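Side-chain contacts in probable transcriptional regulatory protein, Rv1404 (Mycobacterium tuberculosis, PDB 2NYX), which probably binds DNA and regulates transcription as a homodimeric member of the MarR family of winged helix-turn-helix proteins: residues A63-A66 with T67-V71; R82-A86 with E87-R91. All blocks are in the same frame, centred on the assembly; numbering follows the deposited sequence.

Interaction 1 of 2, residues A63-A66 with T67-V71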
ATOM      1  N   ALA B  63     -16.434 -13.813  -6.570  1.00 23.58           N
ATOM      2  CA  ALA B  63     -16.396 -13.051  -7.824  1.00 23.67           C
ATOM      3  C   ALA B  63     -16.410 -11.548  -7.570  1.00 23.62           C
ATOM      4  O   ALA B  63     -15.680 -10.796  -8.222  1.00 23.51           O
ATOM      5  CB  ALA B  63     -17.547 -13.457  -8.766  1.00 23.55           C
ATOM      6  N   THR B  64     -17.240 -11.124  -6.617  1.00 23.68           N
ATOM      7  CA  THR B  64     -17.359  -9.721  -6.261  1.00 23.65           C
ATOM      8  C   THR B  64     -16.090  -9.263  -5.556  1.00 24.09           C
ATOM      9  O   THR B  64     -15.618  -8.152  -5.792  1.00 24.33           O
ATOM     10  CB  THR B  64     -18.603  -9.457  -5.371  1.00 24.00           C
ATOM     11  OG1 THR B  64     -19.787  -9.952  -6.022  1.00 22.78           O
ATOM     12  CG2 THR B  64     -18.765  -7.958  -5.067  1.00 23.55           C
ATOM     13  N   LEU B  65     -15.529 -10.125  -4.708  1.00 24.20           N
ATOM     14  CA  LEU B  65     -14.308  -9.799  -3.975  1.00 24.25           C
ATOM     15  C   LEU B  65     -13.170  -9.553  -4.942  1.00 24.25           C
ATOM     16  O   LEU B  65     -12.496  -8.533  -4.858  1.00 24.43           O
ATOM     17  CB  LEU B  65     -13.915 -10.920  -3.004  1.00 24.35           C
ATOM     18  CG  LEU B  65     -13.350 -10.585  -1.612  1.00 24.76           C
ATOM     19  CD1 LEU B  65     -12.458 -11.692  -1.156  1.00 25.67           C
ATOM     20  CD2 LEU B  65     -12.563  -9.300  -1.543  1.00 24.53           C
ATOM     21  N   ALA B  66     -12.970 -10.496  -5.861  1.00 24.18           N
ATOM     22  CA  ALA B  66     -11.915 -10.423  -6.868  1.00 24.23           C
ATOM     23  C   ALA B  66     -12.008  -9.180  -7.744  1.00 24.32           C
ATOM     24  O   ALA B  66     -10.984  -8.621  -8.143  1.00 24.34           O
ATOM     25  CB  ALA B  66     -11.929 -11.668  -7.740  1.00 24.14           C
ATOM     26  N   THR B  67     -13.233  -8.761  -8.050  1.00 24.18           N
ATOM     27  CA  THR B  67     -13.453  -7.610  -8.916  1.00 24.20           C
ATOM     28  C   THR B  67     -13.119  -6.333  -8.179  1.00 24.21           C
ATOM     29  O   THR B  67     -12.461  -5.453  -8.738  1.00 24.69           O
ATOM     30  CB  THR B  67     -14.891  -7.578  -9.469  1.00 24.20           C
ATOM     31  OG1 THR B  67     -15.135  -8.796 -10.178  1.00 23.68           O
ATOM     32  CG2 THR B  67     -15.082  -6.418 -10.419  1.00 23.78           C
ATOM     33  N   LEU B  68     -13.553  -6.250  -6.921  1.00 24.34           N
ATOM     34  CA  LEU B  68     -13.276  -5.100  -6.068  1.00 24.11           C
ATOM     35  C   LEU B  68     -11.799  -5.021  -5.715  1.00 24.44           C
ATOM     36  O   LEU B  68     -11.230  -3.932  -5.671  1.00 25.20           O
ATOM     37  CB  LEU B  68     -14.128  -5.131  -4.811  1.00 23.84           C
ATOM     38  CG  LEU B  68     -15.629  -4.870  -4.947  1.00 23.65           C
ATOM     39  CD1 LEU B  68     -16.316  -5.135  -3.620  1.00 22.85           C
ATOM     40  CD2 LEU B  68     -15.949  -3.459  -5.440  1.00 23.07           C
ATOM     41  N   LEU B  69     -11.166  -6.170  -5.500  1.00 24.47           N
ATOM     42  CA  LEU B  69      -9.719  -6.221  -5.303  1.00 24.59           C
ATOM     43  C   LEU B  69      -8.910  -5.833  -6.541  1.00 24.51           C
ATOM     44  O   LEU B  69      -7.816  -5.288  -6.408  1.00 24.38           O
ATOM     45  CB  LEU B  69      -9.274  -7.602  -4.842  1.00 24.61           C
ATOM     46  CG  LEU B  69      -9.163  -7.790  -3.336  1.00 26.20           C
ATOM     47  CD1 LEU B  69      -9.280  -9.275  -3.027  1.00 29.25           C
ATOM     48  CD2 LEU B  69      -7.856  -7.228  -2.786  1.00 26.58           C
ATOM     49  N   GLY B  70      -9.447  -6.124  -7.728  1.00 24.36           N
ATOM     50  CA  GLY B  70      -8.711  -5.984  -8.981  1.00 24.04           C
ATOM     51  C   GLY B  70      -7.640  -7.057  -9.095  1.00 24.21           C
ATOM     52  O   GLY B  70      -6.569  -6.826  -9.649  1.00 24.04           O
ATOM     53  N   VAL B  71      -7.938  -8.227  -8.540  1.00 24.42           N
ATOM     54  CA  VAL B  71      -7.037  -9.378  -8.526  1.00 24.70           C
ATOM     55  C   VAL B  71      -7.712 -10.554  -9.238  1.00 25.03           C
ATOM     56  O   VAL B  71      -8.939 -10.644  -9.264  1.00 24.96           O
ATOM     57  CB  VAL B  71      -6.653  -9.760  -7.064  1.00 24.68           C
ATOM     58  CG1 VAL B  71      -5.872 -11.069  -6.995  1.00 24.73           C
ATOM     59  CG2 VAL B  71      -5.857  -8.643  -6.424  1.00 24.52           C
TER
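Ala63 O is gripped twice by Thr67: the backbone N arrives at 3.2 Å from one face of the carbonyl plane and the hydroxyl OG1 at 2.9 Å from the opposite face. The hydroxyl gets there because OG1 stands beside its own backbone N, anti to the carbonyl carbon (chi1 -58°), which folds it back over the preceding turn. Threonine suits this exposed side of the helix, since its hydroxyl is paid for by a carbonyl four residues back.

On the inner side, Leu65 and Leu69 lie alongside each other and point the same way, CD2 of Leu65 meeting CD1 of Leu69 at 3.6 Å. Both leucines also touch Thr50 of helix 45-57, and Leu65 reaches Val80 of helix 73-85, as befits the short first helix of a helix-turn-helix. A looser pair, Thr64 CG2 and Leu68 CD1 at 4.0 Å, runs along the neighbouring edge, while Thr64 OG1 is hydrogen-bonded to Asn61 OD1.

The helix ends in a Schellman motif. Val71 N donates to Ala66 O at 3.1 Å, and Gly70 N makes a weak bond to Thr67 O. Gly70 is the C-prime residue, its positive phi (71°) being easiest for glycine; its own carbonyl O accepts from His34 ND1 of the second subunit.

Interaction 2 of 2, residues R82-A86 with E87-R91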
ATOM      1  N   ARG B  82      -6.491 -18.667   3.110  1.00 32.98           N
ATOM      2  CA  ARG B  82      -5.463 -18.366   4.098  1.00 32.21           C
ATOM      3  C   ARG B  82      -6.028 -17.547   5.245  1.00 31.06           C
ATOM      4  O   ARG B  82      -5.761 -17.823   6.414  1.00 30.75           O
ATOM      5  CB  ARG B  82      -4.291 -17.617   3.452  1.00 32.37           C
ATOM      6  CG  ARG B  82      -3.420 -18.491   2.585  1.00 34.38           C
ATOM      7  CD  ARG B  82      -2.132 -17.790   2.158  1.00 39.27           C
ATOM      8  NE  ARG B  82      -1.538 -18.463   0.998  1.00 42.20           N
ATOM      9  CZ  ARG B  82      -1.681 -18.063  -0.267  1.00 43.52           C
ATOM     10  NH1 ARG B  82      -2.386 -16.968  -0.555  1.00 44.57           N
ATOM     11  NH2 ARG B  82      -1.113 -18.756  -1.249  1.00 43.21           N
ATOM     12  N   LEU B  83      -6.811 -16.534   4.903  1.00 29.90           N
ATOM     13  CA  LEU B  83      -7.403 -15.659   5.908  1.00 28.78           C
ATOM     14  C   LEU B  83      -8.468 -16.385   6.720  1.00 27.82           C
ATOM     15  O   LEU B  83      -8.702 -16.063   7.891  1.00 27.22           O
ATOM     16  CB  LEU B  83      -7.954 -14.382   5.263  1.00 28.63           C
ATOM     17  CG  LEU B  83      -6.897 -13.430   4.715  1.00 28.68           C
ATOM     18  CD1 LEU B  83      -7.529 -12.188   4.120  1.00 29.75           C
ATOM     19  CD2 LEU B  83      -5.890 -13.053   5.782  1.00 29.55           C
ATOM     20  N   VAL B  84      -9.099 -17.375   6.094  1.00 27.04           N
ATOM     21  CA  VAL B  84      -9.991 -18.287   6.810  1.00 26.44           C
ATOM     22  C   VAL B  84      -9.188 -19.123   7.809  1.00 25.84           C
ATOM     23  O   VAL B  84      -9.573 -19.251   8.967  1.00 25.67           O
ATOM     24  CB  VAL B  84     -10.802 -19.167   5.851  1.00 26.20           C
ATOM     25  CG1 VAL B  84     -11.468 -20.298   6.602  1.00 25.94           C
ATOM     26  CG2 VAL B  84     -11.840 -18.317   5.138  1.00 26.69           C
ATOM     27  N   GLY B  85      -8.059 -19.652   7.348  1.00 25.34           N
ATOM     28  CA  GLY B  85      -7.135 -20.399   8.185  1.00 24.99           C
ATOM     29  C   GLY B  85      -6.622 -19.599   9.364  1.00 24.94           C
ATOM     30  O   GLY B  85      -6.351 -20.164  10.409  1.00 25.26           O
ATOM     31  N   ALA B  86      -6.490 -18.287   9.198  1.00 25.05           N
ATOM     32  CA  ALA B  86      -5.994 -17.412  10.257  1.00 25.14           C
ATOM     33  C   ALA B  86      -7.115 -16.766  11.087  1.00 25.56           C
ATOM     34  O   ALA B  86      -6.874 -15.815  11.819  1.00 25.47           O
ATOM     35  CB  ALA B  86      -5.071 -16.355   9.669  1.00 25.15           C
ATOM     36  N   GLU B  87      -8.327 -17.312  10.979  1.00 26.33           N
ATOM     37  CA  GLU B  87      -9.521 -16.865  11.733  1.00 27.05           C
ATOM     38  C   GLU B  87      -9.908 -15.405  11.529  1.00 26.64           C
ATOM     39  O   GLU B  87     -10.528 -14.808  12.398  1.00 26.54           O
ATOM     40  CB  GLU B  87      -9.396 -17.144  13.240  1.00 27.59           C
ATOM     41  CG  GLU B  87      -9.669 -18.566  13.675  1.00 30.20           C
ATOM     42  CD  GLU B  87      -8.406 -19.405  13.717  1.00 34.04           C
ATOM     43  OE1 GLU B  87      -8.056 -19.916  14.812  1.00 34.87           O
ATOM     44  OE2 GLU B  87      -7.758 -19.545  12.655  1.00 34.78           O
ATOM     45  N   LEU B  88      -9.557 -14.834  10.387  1.00 26.62           N
ATOM     46  CA  LEU B  88      -9.920 -13.447  10.090  1.00 26.53           C
ATOM     47  C   LEU B  88     -11.175 -13.355   9.211  1.00 26.71           C
ATOM     48  O   LEU B  88     -11.816 -12.304   9.130  1.00 26.30           O
ATOM     49  CB  LEU B  88      -8.726 -12.703   9.470  1.00 26.39           C
ATOM     50  CG  LEU B  88      -7.436 -12.710  10.311  1.00 25.83           C
ATOM     51  CD1 LEU B  88      -6.207 -12.452   9.465  1.00 27.23           C
ATOM     52  CD2 LEU B  88      -7.500 -11.718  11.432  1.00 25.39           C
ATOM     53  N   ILE B  89     -11.527 -14.474   8.577  1.00 27.58           N
ATOM     54  CA  ILE B  89     -12.683 -14.566   7.673  1.00 28.13           C
ATOM     55  C   ILE B  89     -13.476 -15.862   7.896  1.00 28.63           C
ATOM     56  O   ILE B  89     -12.897 -16.938   8.050  1.00 28.57           O
ATOM     57  CB  ILE B  89     -12.246 -14.433   6.185  1.00 27.98           C
ATOM     58  CG1 ILE B  89     -11.794 -13.003   5.897  1.00 28.22           C
ATOM     59  CG2 ILE B  89     -13.363 -14.819   5.229  1.00 27.83           C
ATOM     60  CD1 ILE B  89     -11.194 -12.806   4.529  1.00 30.17           C
ATOM     61  N   ASP B  90     -14.801 -15.726   7.937  1.00 29.36           N
ATOM     62  CA  ASP B  90     -15.734 -16.843   7.925  1.00 30.05           C
ATOM     63  C   ASP B  90     -16.365 -17.004   6.542  1.00 30.35           C
ATOM     64  O   ASP B  90     -16.608 -16.018   5.845  1.00 30.19           O
ATOM     65  CB  ASP B  90     -16.848 -16.594   8.932  1.00 30.50           C
ATOM     66  CG  ASP B  90     -16.534 -17.136  10.323  1.00 32.82           C
ATOM     67  OD1 ASP B  90     -15.772 -18.129  10.444  1.00 35.05           O
ATOM     68  OD2 ASP B  90     -17.086 -16.578  11.304  1.00 35.42           O
ATOM     69  N   ARG B  91     -16.627 -18.245   6.140  1.00 30.92           N
ATOM     70  CA  ARG B  91     -17.431 -18.500   4.944  1.00 31.65           C
ATOM     71  C   ARG B  91     -18.900 -18.696   5.345  1.00 31.96           C
ATOM     72  O   ARG B  91     -19.198 -19.492   6.229  1.00 31.87           O
ATOM     73  CB  ARG B  91     -16.904 -19.716   4.175  1.00 31.87           C
ATOM     74  CG  ARG B  91     -15.392 -19.737   3.945  1.00 33.37           C
ATOM     75  CD  ARG B  91     -14.906 -18.629   2.993  1.00 35.82           C
ATOM     76  NE  ARG B  91     -14.868 -19.087   1.601  1.00 38.55           N
ATOM     77  CZ  ARG B  91     -15.650 -18.618   0.634  1.00 39.58           C
ATOM     78  NH1 ARG B  91     -16.529 -17.656   0.892  1.00 40.81           N
ATOM     79  NH2 ARG B  91     -15.553 -19.106  -0.594  1.00 39.62           N
TER
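Leu83 meets both Leu88 and Ile89 where helix 73-85, the second helix of the helix-turn-helix and in MarR proteins the one that usually enters the DNA major groove, turns into the first long strand of the wing. A Schellman motif makes the turn: Leu88 N donates to Leu83 O at 2.9 Å and Glu87 N to Val84 O. Glu87 is the C-prime residue and takes positive phi (58°) without being glycine.

From its CB outward, Leu83 packs against the residues that follow the turn. CB lies on Ile89 CD1 at 3.7 Å; CG is anti to the carbonyl carbon (chi1 -69°), and at this fork the two methyls diverge. CD1 stays with Ile89, touching the same CD1 methyl, whereas CD2 turns to Leu88 CD1 at 3.7 Å, the two leucine side chains meeting at a slant. These branched apolar residues suit a buried corner: Leu83 and Ile89 also rest on Leu51 of helix 45-57, and Leu88 reaches Val112 of helix 107-128.

Next along the helix, the partly exposed Val84 brings CG2 to the first residues of the strand. Valine's branch at CB serves it here: with CG2 anti to the carbonyl carbon, that methyl packs against Ile89 CG2 at 3.8 Å and against the aliphatic CD of Arg91, whose side chain crosses the valine at about a right angle before its NH1 makes weak hydrogen bonds to Leu101 O and Leu102 O. The backbones come close here too: Val84 CA carries a C-H that points at Ile89 O, 3.4 Å from CA to O with an angle of 158° at the hydrogen.

How the interactions relate
Interactions 1 and 2 mark the ends of two consecutive helices, 62-69 and 73-85; their centres lie 17 Å apart and they do not touch. Each is partly buried and closes with a Schellman motif, but the C-prime residue is glycine in 63-71 and glutamate in 82-91. In interaction 1 the contacts run along a single helix, and a side-chain hydroxyl joins the backbone bonding on its exposed side. Interaction 2 instead rounds the turn from helix to strand, adding apolar contacts among Leu83, Val84, Leu88 and Ile89 to its backbone bonds. Both set leucines against helix 45-57, which thus backs both sites, while the chain beyond leads to helix 73-85 in one and the wing in the other.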